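Local structure of nonstructural protein 2 (Human rotavirus C, 2GU0) at residues A[169-174]-A[181-186]; A[212-217]-A[226-231]; A[161-166]-A[196-201]. The protein probably binds single-stranded RNA, unwinds helices without ATP and removes phosphates from nucleotides and RNA 5' ends, acting as an octamer in viral replication and genome packaging. All blocks are in the same frame, centred on the assembly; numbering follows the deposited sequence.

Contact 1: residues A[169-174]-A[181-186]; sequences LDYSNH and ADEYKI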
ATOM      1  N   LEU A 169      17.399  20.175  22.113  1.00 34.20           N
ATOM      2  CA  LEU A 169      18.191  20.263  20.892  1.00 37.45           C
ATOM      3  C   LEU A 169      18.536  18.837  20.498  1.00 40.34           C
ATOM      4  O   LEU A 169      19.436  18.202  21.071  1.00 41.28           O
ATOM      5  CB  LEU A 169      19.460  21.089  21.133  1.00 36.37           C
ATOM      6  CG  LEU A 169      19.136  22.566  21.378  1.00 38.03           C
ATOM      7  CD1 LEU A 169      20.374  23.373  21.716  1.00 37.25           C
ATOM      8  CD2 LEU A 169      18.475  23.109  20.138  1.00 38.46           C
ATOM      9  N   ASP A 170      17.787  18.335  19.525  1.00 41.55           N
ATOM     10  CA  ASP A 170      17.952  16.981  19.047  1.00 43.26           C
ATOM     11  C   ASP A 170      18.379  17.037  17.601  1.00 44.32           C
ATOM     12  O   ASP A 170      17.573  17.308  16.718  1.00 45.46           O
ATOM     13  CB  ASP A 170      16.631  16.228  19.158  1.00 44.59           C
ATOM     14  CG  ASP A 170      16.800  14.738  19.001  1.00 46.73           C
ATOM     15  OD1 ASP A 170      15.767  14.043  18.875  1.00 48.97           O
ATOM     16  OD2 ASP A 170      17.960  14.262  19.012  1.00 47.46           O
ATOM     17  N   TYR A 171      19.654  16.773  17.365  1.00 45.18           N
ATOM     18  CA  TYR A 171      20.203  16.811  16.030  1.00 46.13           C
ATOM     19  C   TYR A 171      20.190  15.427  15.424  1.00 47.41           C
ATOM     20  O   TYR A 171      20.273  15.271  14.211  1.00 48.83           O
ATOM     21  CB  TYR A 171      21.623  17.362  16.101  1.00 46.37           C
ATOM     22  CG  TYR A 171      21.661  18.756  16.682  1.00 47.40           C
ATOM     23  CD1 TYR A 171      22.507  19.080  17.736  1.00 48.05           C
ATOM     24  CD2 TYR A 171      20.828  19.750  16.181  1.00 48.60           C
ATOM     25  CE1 TYR A 171      22.514  20.374  18.275  1.00 50.57           C
ATOM     26  CE2 TYR A 171      20.825  21.037  16.705  1.00 49.87           C
ATOM     27  CZ  TYR A 171      21.666  21.345  17.747  1.00 51.41           C
ATOM     28  OH  TYR A 171      21.662  22.628  18.239  1.00 53.39           O
ATOM     29  N   SER A 172      20.060  14.423  16.279  1.00 49.17           N
ATOM     30  CA  SER A 172      20.057  13.035  15.847  1.00 50.19           C
ATOM     31  C   SER A 172      19.218  12.744  14.602  1.00 51.63           C
ATOM     32  O   SER A 172      19.548  11.833  13.844  1.00 52.52           O
ATOM     33  CB  SER A 172      19.585  12.138  16.990  1.00 50.52           C
ATOM     34  OG  SER A 172      18.171  12.131  17.072  1.00 52.19           O
ATOM     35  N   ASN A 173      18.148  13.503  14.374  1.00 52.28           N
ATOM     36  CA  ASN A 173      17.302  13.249  13.203  1.00 52.92           C
ATOM     37  C   ASN A 173      17.359  14.263  12.059  1.00 50.65           C
ATOM     38  O   ASN A 173      16.564  14.189  11.125  1.00 48.69           O
ATOM     39  CB  ASN A 173      15.845  13.080  13.635  1.00 57.99           C
ATOM     40  CG  ASN A 173      15.577  11.720  14.254  1.00 63.13           C
ATOM     41  OD1 ASN A 173      15.808  10.682  13.621  1.00 64.31           O
ATOM     42  ND2 ASN A 173      15.087  11.715  15.497  1.00 65.52           N
ATOM     43  N   HIS A 174      18.289  15.206  12.131  1.00 48.20           N
ATOM     44  CA  HIS A 174      18.428  16.209  11.086  1.00 46.12           C
ATOM     45  C   HIS A 174      18.825  15.599   9.749  1.00 45.66           C
ATOM     46  O   HIS A 174      19.604  14.647   9.711  1.00 46.38           O
ATOM     47  CB  HIS A 174      19.481  17.228  11.489  1.00 44.08           C
ATOM     48  CG  HIS A 174      18.997  18.223  12.488  1.00 41.75           C
ATOM     49  ND1 HIS A 174      19.760  19.291  12.900  1.00 40.76           N
ATOM     50  CD2 HIS A 174      17.807  18.342  13.117  1.00 41.21           C
ATOM     51  CE1 HIS A 174      19.054  20.032  13.734  1.00 42.30           C
ATOM     52  NE2 HIS A 174      17.866  19.478  13.883  1.00 40.59           N
ATOM     53  N   ALA A 181      25.030  14.514  19.832  1.00 52.20           N
ATOM     54  CA  ALA A 181      25.071  15.324  21.045  1.00 51.99           C
ATOM     55  C   ALA A 181      23.702  15.396  21.749  1.00 51.70           C
ATOM     56  O   ALA A 181      22.668  15.603  21.109  1.00 52.67           O
ATOM     57  CB  ALA A 181      25.566  16.729  20.713  1.00 52.27           C
ATOM     58  N   ASP A 182      23.722  15.213  23.068  1.00 50.79           N
ATOM     59  CA  ASP A 182      22.533  15.239  23.919  1.00 48.65           C
ATOM     60  C   ASP A 182      22.535  16.612  24.598  1.00 46.65           C
ATOM     61  O   ASP A 182      23.215  16.816  25.602  1.00 46.88           O
ATOM     62  CB  ASP A 182      22.658  14.112  24.959  1.00 51.77           C
ATOM     63  CG  ASP A 182      21.385  13.889  25.768  1.00 55.92           C
ATOM     64  OD1 ASP A 182      20.979  14.775  26.547  1.00 57.99           O
ATOM     65  OD2 ASP A 182      20.787  12.804  25.628  1.00 58.78           O
ATOM     66  N   GLU A 183      21.785  17.560  24.053  1.00 43.87           N
ATOM     67  CA  GLU A 183      21.765  18.892  24.636  1.00 42.36           C
ATOM     68  C   GLU A 183      20.377  19.502  24.752  1.00 40.77           C
ATOM     69  O   GLU A 183      19.432  19.034  24.133  1.00 41.89           O
ATOM     70  CB  GLU A 183      22.614  19.841  23.793  1.00 43.49           C
ATOM     71  CG  GLU A 183      23.978  19.318  23.415  1.00 45.84           C
ATOM     72  CD  GLU A 183      24.718  20.275  22.504  1.00 46.98           C
ATOM     73  OE1 GLU A 183      24.248  20.479  21.373  1.00 49.93           O
ATOM     74  OE2 GLU A 183      25.759  20.832  22.907  1.00 47.32           O
ATOM     75  N   TYR A 184      20.279  20.554  25.558  1.00 39.04           N
ATOM     76  CA  TYR A 184      19.049  21.316  25.737  1.00 36.82           C
ATOM     77  C   TYR A 184      19.493  22.769  25.767  1.00 36.29           C
ATOM     78  O   TYR A 184      20.679  23.054  25.955  1.00 36.82           O
ATOM     79  CB  TYR A 184      18.354  20.988  27.057  1.00 35.79           C
ATOM     80  CG  TYR A 184      17.933  19.555  27.192  1.00 34.85           C
ATOM     81  CD1 TYR A 184      18.870  18.571  27.491  1.00 36.92           C
ATOM     82  CD2 TYR A 184      16.602  19.176  27.037  1.00 31.52           C
ATOM     83  CE1 TYR A 184      18.495  17.243  27.639  1.00 36.32           C
ATOM     84  CE2 TYR A 184      16.216  17.853  27.183  1.00 31.69           C
ATOM     85  CZ  TYR A 184      17.173  16.893  27.485  1.00 33.53           C
ATOM     86  OH  TYR A 184      16.836  15.577  27.646  1.00 33.68           O
ATOM     87  N   LYS A 185      18.558  23.691  25.585  1.00 35.10           N
ATOM     88  CA  LYS A 185      18.912  25.103  25.614  1.00 33.43           C
ATOM     89  C   LYS A 185      18.004  25.917  26.536  1.00 33.65           C
ATOM     90  O   LYS A 185      16.779  25.791  26.498  1.00 35.34           O
ATOM     91  CB  LYS A 185      18.877  25.693  24.203  1.00 31.22           C
ATOM     92  CG  LYS A 185      19.422  27.115  24.136  1.00 30.40           C
ATOM     93  CD  LYS A 185      19.360  27.724  22.737  1.00 28.50           C
ATOM     94  CE  LYS A 185      20.360  27.095  21.791  1.00 26.68           C
ATOM     95  NZ  LYS A 185      20.370  27.797  20.483  1.00 26.85           N
ATOM     96  N   ILE A 186      18.626  26.750  27.367  1.00 32.73           N
ATOM     97  CA  ILE A 186      17.920  27.621  28.300  1.00 30.43           C
ATOM     98  C   ILE A 186      17.943  29.029  27.725  1.00 29.64           C
ATOM     99  O   ILE A 186      19.002  29.549  27.413  1.00 30.10           O
ATOM    100  CB  ILE A 186      18.648  27.679  29.638  1.00 31.40           C
ATOM    101  CG1 ILE A 186      18.887  26.271  30.171  1.00 31.36           C
ATOM    102  CG2 ILE A 186      17.855  28.495  30.622  1.00 31.55           C
ATOM    103  CD1 ILE A 186      19.751  26.267  31.408  1.00 30.03           C
TER
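Leu169 and Glu183 face each other as an antiparallel hydrogen-bonded pair in the hairpin of strands 164-170 and 182-188, part of the central sheet of the HIT-like C-terminal half of the protein. The pairing illustrates how a hairpin can be tight on one face and loose toward its connecting loop. The backbone bond from Leu169 N to Glu183 O spans 3.1 Å. On the face carrying Leu169, Glu183 and Lys185, packing is close. Leu169 CD1 lies 3.7 Å from Lys185 CB, which touches the leucine directly, and the bend of the lysine chain at chi3 (-71°) brings CE back to the same methyl. Lys185, predicted to bind ATP, ends in salt bridges to Glu153 and Glu147. Glu183 forms a salt bridge through OE1 to Arg224, another predicted ATP-binding residue, consistent with this face lining the predicted nucleotide site.

Toward the connecting loop the two segments part, with the CA atoms of Tyr171 and Ala181 7.1 Å apart. Asp170 and Asp182 lie on the other face, partly exposed, and their side chains do not meet. Asp170 instead turns to its own segment, where its OD2 takes a hydrogen bond of 2.9 Å from Ser172 OG, inside the type I turn from Tyr171 to His174. Tyr171, whose OH is bonded to Glu153, brings its ring edge to the carboxylate of Glu183; the two planes are 65° apart, and CE1 comes within 3.6 Å of Glu183 OE1.

Contact 2: residues A[212-217]-A[226-231]; sequences KFAAIS and VLHSQL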
ATOM      1  N   LYS A 212      22.734  15.110  35.089  1.00 40.07           N
ATOM      2  CA  LYS A 212      23.883  14.716  34.268  1.00 40.11           C
ATOM      3  C   LYS A 212      24.469  15.892  33.477  1.00 39.40           C
ATOM      4  O   LYS A 212      25.546  15.780  32.879  1.00 41.71           O
ATOM      5  CB  LYS A 212      23.480  13.615  33.281  1.00 40.38           C
ATOM      6  CG  LYS A 212      23.296  12.237  33.883  1.00 41.78           C
ATOM      7  CD  LYS A 212      22.912  11.248  32.794  1.00 44.29           C
ATOM      8  CE  LYS A 212      22.940   9.800  33.287  1.00 46.49           C
ATOM      9  NZ  LYS A 212      22.470   8.817  32.243  1.00 46.46           N
ATOM     10  N   PHE A 213      23.770  17.020  33.487  1.00 36.98           N
ATOM     11  CA  PHE A 213      24.200  18.187  32.728  1.00 33.69           C
ATOM     12  C   PHE A 213      24.725  19.374  33.510  1.00 32.24           C
ATOM     13  O   PHE A 213      24.555  19.480  34.716  1.00 33.39           O
ATOM     14  CB  PHE A 213      23.054  18.683  31.856  1.00 30.98           C
ATOM     15  CG  PHE A 213      22.431  17.625  31.015  1.00 26.62           C
ATOM     16  CD1 PHE A 213      21.640  16.648  31.588  1.00 23.15           C
ATOM     17  CD2 PHE A 213      22.600  17.627  29.642  1.00 25.61           C
ATOM     18  CE1 PHE A 213      21.026  15.699  30.813  1.00 21.33           C
ATOM     19  CE2 PHE A 213      21.984  16.672  28.857  1.00 25.07           C
ATOM     20  CZ  PHE A 213      21.193  15.706  29.450  1.00 22.22           C
ATOM     21  N   ALA A 214      25.360  20.278  32.780  1.00 31.24           N
ATOM     22  CA  ALA A 214      25.909  21.502  33.341  1.00 31.26           C
ATOM     23  C   ALA A 214      25.501  22.619  32.392  1.00 30.70           C
ATOM     24  O   ALA A 214      25.729  22.535  31.190  1.00 30.34           O
ATOM     25  CB  ALA A 214      27.425  21.414  33.430  1.00 30.65           C
ATOM     26  N   ALA A 215      24.876  23.651  32.934  1.00 30.70           N
ATOM     27  CA  ALA A 215      24.436  24.772  32.130  1.00 30.35           C
ATOM     28  C   ALA A 215      25.604  25.718  31.945  1.00 32.06           C
ATOM     29  O   ALA A 215      26.115  26.280  32.919  1.00 30.75           O
ATOM     30  CB  ALA A 215      23.299  25.477  32.820  1.00 29.15           C
ATOM     31  N   ILE A 216      26.031  25.884  30.694  1.00 34.38           N
ATOM     32  CA  ILE A 216      27.150  26.764  30.378  1.00 36.57           C
ATOM     33  C   ILE A 216      26.726  27.935  29.495  1.00 40.22           C
ATOM     34  O   ILE A 216      25.574  28.025  29.068  1.00 41.61           O
ATOM     35  CB  ILE A 216      28.273  25.998  29.646  1.00 34.65           C
ATOM     36  CG1 ILE A 216      27.761  25.470  28.313  1.00 34.31           C
ATOM     37  CG2 ILE A 216      28.769  24.847  30.500  1.00 35.92           C
ATOM     38  CD1 ILE A 216      28.791  24.679  27.532  1.00 36.03           C
ATOM     39  N   SER A 217      27.662  28.842  29.240  1.00 42.88           N
ATOM     40  CA  SER A 217      27.404  29.982  28.376  1.00 46.11           C
ATOM     41  C   SER A 217      28.624  30.273  27.533  1.00 48.74           C
ATOM     42  O   SER A 217      29.742  30.298  28.043  1.00 49.03           O
ATOM     43  CB  SER A 217      27.071  31.230  29.176  1.00 47.21           C
ATOM     44  OG  SER A 217      27.037  32.357  28.312  1.00 45.63           O
ATOM     45  N   VAL A 226      24.835  20.746  28.852  1.00 32.81           N
ATOM     46  CA  VAL A 226      25.672  19.740  28.215  1.00 32.57           C
ATOM     47  C   VAL A 226      26.037  18.628  29.179  1.00 32.62           C
ATOM     48  O   VAL A 226      25.967  18.808  30.393  1.00 32.98           O
ATOM     49  CB  VAL A 226      26.958  20.374  27.655  1.00 33.90           C
ATOM     50  CG1 VAL A 226      26.596  21.435  26.636  1.00 33.72           C
ATOM     51  CG2 VAL A 226      27.783  20.997  28.776  1.00 34.95           C
ATOM     52  N   LEU A 227      26.410  17.471  28.642  1.00 32.28           N
ATOM     53  CA  LEU A 227      26.783  16.338  29.481  1.00 33.50           C
ATOM     54  C   LEU A 227      28.106  16.612  30.177  1.00 36.02           C
ATOM     55  O   LEU A 227      29.017  17.185  29.572  1.00 34.51           O
ATOM     56  CB  LEU A 227      26.915  15.059  28.644  1.00 31.65           C
ATOM     57  CG  LEU A 227      25.756  14.060  28.506  1.00 27.80           C
ATOM     58  CD1 LEU A 227      24.544  14.553  29.253  1.00 26.39           C
ATOM     59  CD2 LEU A 227      25.452  13.840  27.037  1.00 26.40           C
ATOM     60  N   HIS A 228      28.214  16.207  31.444  1.00 38.34           N
ATOM     61  CA  HIS A 228      29.452  16.412  32.193  1.00 39.99           C
ATOM     62  C   HIS A 228      30.620  15.855  31.382  1.00 42.05           C
ATOM     63  O   HIS A 228      31.718  16.421  31.369  1.00 43.55           O
ATOM     64  CB  HIS A 228      29.387  15.717  33.557  1.00 39.33           C
ATOM     65  CG  HIS A 228      28.435  16.355  34.524  1.00 37.12           C
ATOM     66  ND1 HIS A 228      28.434  17.708  34.786  1.00 34.65           N
ATOM     67  CD2 HIS A 228      27.480  15.819  35.321  1.00 35.78           C
ATOM     68  CE1 HIS A 228      27.521  17.977  35.703  1.00 34.93           C
ATOM     69  NE2 HIS A 228      26.929  16.848  36.044  1.00 34.53           N
ATOM     70  N   SER A 229      30.368  14.748  30.690  1.00 42.93           N
ATOM     71  CA  SER A 229      31.381  14.116  29.854  1.00 43.31           C
ATOM     72  C   SER A 229      31.581  14.916  28.573  1.00 43.24           C
ATOM     73  O   SER A 229      31.916  14.365  27.538  1.00 43.05           O
ATOM     74  CB  SER A 229      30.948  12.694  29.493  1.00 44.51           C
ATOM     75  OG  SER A 229      29.819  12.707  28.634  1.00 44.40           O
ATOM     76  N   GLN A 230      31.360  16.219  28.640  1.00 45.10           N
ATOM     77  CA  GLN A 230      31.519  17.080  27.470  1.00 46.64           C
ATOM     78  C   GLN A 230      31.972  18.444  27.924  1.00 46.87           C
ATOM     79  O   GLN A 230      32.448  19.247  27.134  1.00 47.32           O
ATOM     80  CB  GLN A 230      30.193  17.243  26.731  1.00 47.19           C
ATOM     81  CG  GLN A 230      29.613  15.969  26.164  1.00 46.75           C
ATOM     82  CD  GLN A 230      30.477  15.387  25.081  1.00 47.41           C
ATOM     83  OE1 GLN A 230      30.877  16.089  24.138  1.00 47.71           O
ATOM     84  NE2 GLN A 230      30.768  14.094  25.192  1.00 45.12           N
ATOM     85  N   LEU A 231      31.793  18.699  29.210  1.00 47.72           N
ATOM     86  CA  LEU A 231      32.164  19.970  29.804  1.00 48.79           C
ATOM     87  C   LEU A 231      33.548  20.440  29.334  1.00 49.74           C
ATOM     88  O   LEU A 231      33.721  21.613  29.010  1.00 49.80           O
ATOM     89  CB  LEU A 231      32.093  19.847  31.332  1.00 46.50           C
ATOM     90  CG  LEU A 231      31.948  21.131  32.149  1.00 45.56           C
ATOM     91  CD1 LEU A 231      30.969  22.087  31.484  1.00 45.66           C
ATOM     92  CD2 LEU A 231      31.481  20.771  33.544  1.00 44.12           C
TER
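The hairpin of strands 213-216 and 222-227 meets at Ala214 and Val226, an antiparallel hydrogen-bonded pair within the predicted RNA-binding region. Ala214 N gives a bond of 2.9 Å to Val226 O, and Val226 N returns one of 3.1 Å to Ala214 O. A third backbone bond, from His228 N to Lys212 O, carries the pairing beyond the end of strand 222-227.

At the neighbouring non-hydrogen-bonded pair, Phe213 and Leu227 lie side by side and point the same way. One leucine methyl, CD1, sits over the phenyl face, 3.6 Å from the ring centroid and 21° off its normal, which makes a CH-pi contact. The Phe213 ring also meets Tyr184 of strand 182-188 edge-to-face. In the five-stranded antiparallel sheet this hairpin forms one margin, with strand 213-216 outermost within the chain.

Ala214, Ile216 and Val226 lie on one face of the sheet, and Leu231, first residue of helix 231-243, packs against Ala214 and Ile216 there. Ile216 holds CG1 between its backbone N and carbonyl carbon (chi1 63°) and CG2 beside the N. This splits its branches: CD1 stands 4.0 Å from both Val226 methyls, the two side chains crossing at about a right angle, while CG2 lies 3.7 Å from Leu231 CD1. Trp266 of helix 264-275 also packs on Ile216 and Leu231.

His228 lays one ring face against the backbone at the start of the strand, at Lys212 and Phe213. Its NE2 is bonded to Asn211 O, while Tyr208 of a second subunit packs on both Lys212 and His228.

Contact 3: residues A[161-166]-A[196-201]; sequences DSYFTI and DRNQTA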
ATOM      1  N   ASP A 161       8.922  28.245  33.127  1.00 27.68           N
ATOM      2  CA  ASP A 161       8.359  28.949  34.259  1.00 28.64           C
ATOM      3  C   ASP A 161       8.242  30.376  33.711  1.00 29.48           C
ATOM      4  O   ASP A 161       8.458  30.594  32.521  1.00 28.41           O
ATOM      5  CB  ASP A 161       9.263  28.876  35.483  1.00 28.59           C
ATOM      6  CG  ASP A 161      10.626  29.464  35.240  1.00 30.74           C
ATOM      7  OD1 ASP A 161      10.699  30.585  34.685  1.00 30.64           O
ATOM      8  OD2 ASP A 161      11.620  28.801  35.616  1.00 30.98           O
ATOM      9  N   SER A 162       7.928  31.353  34.545  1.00 30.58           N
ATOM     10  CA  SER A 162       7.745  32.705  34.026  1.00 32.38           C
ATOM     11  C   SER A 162       8.956  33.421  33.443  1.00 32.67           C
ATOM     12  O   SER A 162       8.796  34.380  32.689  1.00 34.01           O
ATOM     13  CB  SER A 162       7.110  33.589  35.090  1.00 31.03           C
ATOM     14  OG  SER A 162       7.927  33.617  36.235  1.00 36.05           O
ATOM     15  N   TYR A 163      10.159  32.968  33.766  1.00 32.45           N
ATOM     16  CA  TYR A 163      11.340  33.637  33.258  1.00 31.75           C
ATOM     17  C   TYR A 163      12.129  32.846  32.251  1.00 32.04           C
ATOM     18  O   TYR A 163      12.605  33.411  31.273  1.00 32.25           O
ATOM     19  CB  TYR A 163      12.270  34.041  34.403  1.00 33.51           C
ATOM     20  CG  TYR A 163      11.720  35.143  35.270  1.00 38.56           C
ATOM     21  CD1 TYR A 163      11.205  34.867  36.547  1.00 39.27           C
ATOM     22  CD2 TYR A 163      11.661  36.462  34.801  1.00 39.04           C
ATOM     23  CE1 TYR A 163      10.640  35.874  37.333  1.00 39.26           C
ATOM     24  CE2 TYR A 163      11.097  37.472  35.581  1.00 41.77           C
ATOM     25  CZ  TYR A 163      10.586  37.167  36.844  1.00 41.07           C
ATOM     26  OH  TYR A 163       9.999  38.151  37.602  1.00 44.56           O
ATOM     27  N   PHE A 164      12.274  31.545  32.478  1.00 32.26           N
ATOM     28  CA  PHE A 164      13.055  30.730  31.559  1.00 32.56           C
ATOM     29  C   PHE A 164      12.252  29.719  30.767  1.00 33.00           C
ATOM     30  O   PHE A 164      11.077  29.475  31.049  1.00 33.83           O
ATOM     31  CB  PHE A 164      14.139  29.968  32.314  1.00 33.29           C
ATOM     32  CG  PHE A 164      14.889  30.793  33.306  1.00 33.47           C
ATOM     33  CD1 PHE A 164      14.382  30.987  34.586  1.00 33.02           C
ATOM     34  CD2 PHE A 164      16.124  31.339  32.976  1.00 32.95           C
ATOM     35  CE1 PHE A 164      15.092  31.709  35.530  1.00 33.39           C
ATOM     36  CE2 PHE A 164      16.841  32.057  33.898  1.00 34.60           C
ATOM     37  CZ  PHE A 164      16.324  32.247  35.192  1.00 36.00           C
ATOM     38  N   THR A 165      12.916  29.116  29.785  1.00 30.71           N
ATOM     39  CA  THR A 165      12.318  28.091  28.954  1.00 29.92           C
ATOM     40  C   THR A 165      13.404  27.109  28.553  1.00 29.90           C
ATOM     41  O   THR A 165      14.472  27.514  28.110  1.00 31.24           O
ATOM     42  CB  THR A 165      11.701  28.688  27.682  1.00 30.49           C
ATOM     43  OG1 THR A 165      10.595  29.525  28.035  1.00 32.27           O
ATOM     44  CG2 THR A 165      11.204  27.587  26.768  1.00 31.48           C
ATOM     45  N   ILE A 166      13.154  25.817  28.722  1.00 29.33           N
ATOM     46  CA  ILE A 166      14.141  24.820  28.323  1.00 28.18           C
ATOM     47  C   ILE A 166      13.629  24.098  27.079  1.00 27.82           C
ATOM     48  O   ILE A 166      12.524  23.577  27.073  1.00 28.11           O
ATOM     49  CB  ILE A 166      14.394  23.780  29.437  1.00 27.92           C
ATOM     50  CG1 ILE A 166      14.897  24.465  30.699  1.00 26.71           C
ATOM     51  CG2 ILE A 166      15.450  22.789  28.990  1.00 27.97           C
ATOM     52  CD1 ILE A 166      15.231  23.491  31.802  1.00 28.94           C
ATOM     53  N   ASP A 196      16.551  36.987  42.188  1.00 52.63           N
ATOM     54  CA  ASP A 196      17.386  35.914  42.704  1.00 53.73           C
ATOM     55  C   ASP A 196      16.574  34.698  43.137  1.00 54.47           C
ATOM     56  O   ASP A 196      17.019  33.562  42.964  1.00 55.04           O
ATOM     57  CB  ASP A 196      18.218  36.424  43.880  1.00 55.60           C
ATOM     58  CG  ASP A 196      19.331  37.354  43.445  1.00 57.51           C
ATOM     59  OD1 ASP A 196      20.269  36.875  42.770  1.00 58.64           O
ATOM     60  OD2 ASP A 196      19.268  38.562  43.771  1.00 58.80           O
ATOM     61  N   ARG A 197      15.390  34.931  43.702  1.00 54.19           N
ATOM     62  CA  ARG A 197      14.541  33.834  44.155  1.00 52.91           C
ATOM     63  C   ARG A 197      14.235  32.849  43.030  1.00 51.34           C
ATOM     64  O   ARG A 197      14.225  31.637  43.245  1.00 51.64           O
ATOM     65  CB  ARG A 197      13.230  34.364  44.737  1.00 55.04           C
ATOM     66  CG  ARG A 197      12.259  33.247  45.093  1.00 59.28           C
ATOM     67  CD  ARG A 197      10.894  33.763  45.510  1.00 63.16           C
ATOM     68  NE  ARG A 197       9.857  32.746  45.319  1.00 68.03           N
ATOM     69  CZ  ARG A 197       8.592  32.872  45.718  1.00 69.67           C
ATOM     70  NH1 ARG A 197       8.195  33.975  46.344  1.00 69.51           N
ATOM     71  NH2 ARG A 197       7.718  31.898  45.479  1.00 69.96           N
ATOM     72  N   ASN A 198      13.983  33.374  41.834  1.00 48.94           N
ATOM     73  CA  ASN A 198      13.682  32.540  40.672  1.00 46.46           C
ATOM     74  C   ASN A 198      14.946  31.914  40.097  1.00 45.23           C
ATOM     75  O   ASN A 198      14.961  30.740  39.710  1.00 44.66           O
ATOM     76  CB  ASN A 198      12.976  33.370  39.617  1.00 44.88           C
ATOM     77  CG  ASN A 198      11.666  33.933  40.123  1.00 45.59           C
ATOM     78  OD1 ASN A 198      10.596  33.602  39.610  1.00 45.93           O
ATOM     79  ND2 ASN A 198      11.741  34.784  41.138  1.00 43.86           N
ATOM     80  N   GLN A 199      16.013  32.697  40.042  1.00 43.05           N
ATOM     81  CA  GLN A 199      17.271  32.180  39.551  1.00 41.56           C
ATOM     82  C   GLN A 199      17.590  30.890  40.306  1.00 41.22           C
ATOM     83  O   GLN A 199      17.849  29.849  39.706  1.00 40.37           O
ATOM     84  CB  GLN A 199      18.386  33.188  39.792  1.00 39.90           C
ATOM     85  CG  GLN A 199      18.294  34.420  38.951  1.00 39.76           C
ATOM     86  CD  GLN A 199      19.663  35.014  38.692  1.00 42.07           C
ATOM     87  OE1 GLN A 199      20.646  34.280  38.502  1.00 40.69           O
ATOM     88  NE2 GLN A 199      19.740  36.343  38.660  1.00 42.32           N
ATOM     89  N   THR A 200      17.554  30.978  41.634  1.00 40.95           N
ATOM     90  CA  THR A 200      17.847  29.845  42.502  1.00 39.16           C
ATOM     91  C   THR A 200      16.844  28.704  42.364  1.00 36.80           C
ATOM     92  O   THR A 200      17.219  27.534  42.379  1.00 35.40           O
ATOM     93  CB  THR A 200      17.914  30.285  43.978  1.00 39.38           C
ATOM     94  OG1 THR A 200      19.026  31.170  44.156  1.00 38.57           O
ATOM     95  CG2 THR A 200      18.095  29.072  44.890  1.00 41.17           C
ATOM     96  N   ALA A 201      15.567  29.033  42.233  1.00 33.46           N
ATOM     97  CA  ALA A 201      14.581  27.981  42.080  1.00 31.75           C
ATOM     98  C   ALA A 201      14.929  27.169  40.825  1.00 31.78           C
ATOM     99  O   ALA A 201      14.985  25.940  40.847  1.00 30.14           O
ATOM    100  CB  ALA A 201      13.196  28.582  41.963  1.00 28.09           C
TER
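Tyr163 presents the edge of its ring to the side chain of Asn198, and the two flat groups stand almost perpendicular, with ring and amide planes 87° apart. As modelled, the amide oxygen does the touching: Asn198 OD1 lies in the plane of the ring, 3.2 Å from Tyr163 CE1 and 3.4 Å from CD1 of the same ring. Asn198 reaches this edge from the first turn of helix 196-209, its CG anti to the carbonyl carbon (chi1 -61°), which directs the amide toward the tight turn between strands 157-160 and 164-170.

That turn is held by Asp161. Its OD1 accepts from Tyr163 N and from Phe164 N, the latter at 2.9 Å and on the syn side but tilted 34° out of the carboxylate plane, an Asx turn and an Asx motif sharing one oxygen. Phe164 lies deeper, its CE1 4.3 Å from Asn198 O; its ring stacks on Phe202 farther along the helix and meets Phe261 at a steep angle.

If the amide is oriented as modelled, its oxygen faces aromatic C-H groups of slight positive charge, and the polar side is probably weakly electrostatic; packing of Phe164 with Phe202 and Phe261 supplies most of the apolar part.

How the contacts relate
The three contacts sample one sheet. Contact 1 is nested in the chain loop that contact 3 closes, and both use strand 164-170; their centres are 22 Å apart, yet Tyr184 CB packs 3.9 Å from Ile166 CG2. Contacts 1 and 2 lie closer, centres 13 Å apart, and join through neighbouring strands 182-188 and 222-227: Asp182 CB is 3.5 Å from Leu227 CD2. Contacts 2 and 3 do not touch, with nearest atoms about 8 Å apart, although helix 196-209 leads on to strand 213-216. Contact 1 contains a predicted ATP-binding residue, whereas in contact 3 the Phe164 side chain stays about 9 Å from that of His222, the predicted catalytic histidine.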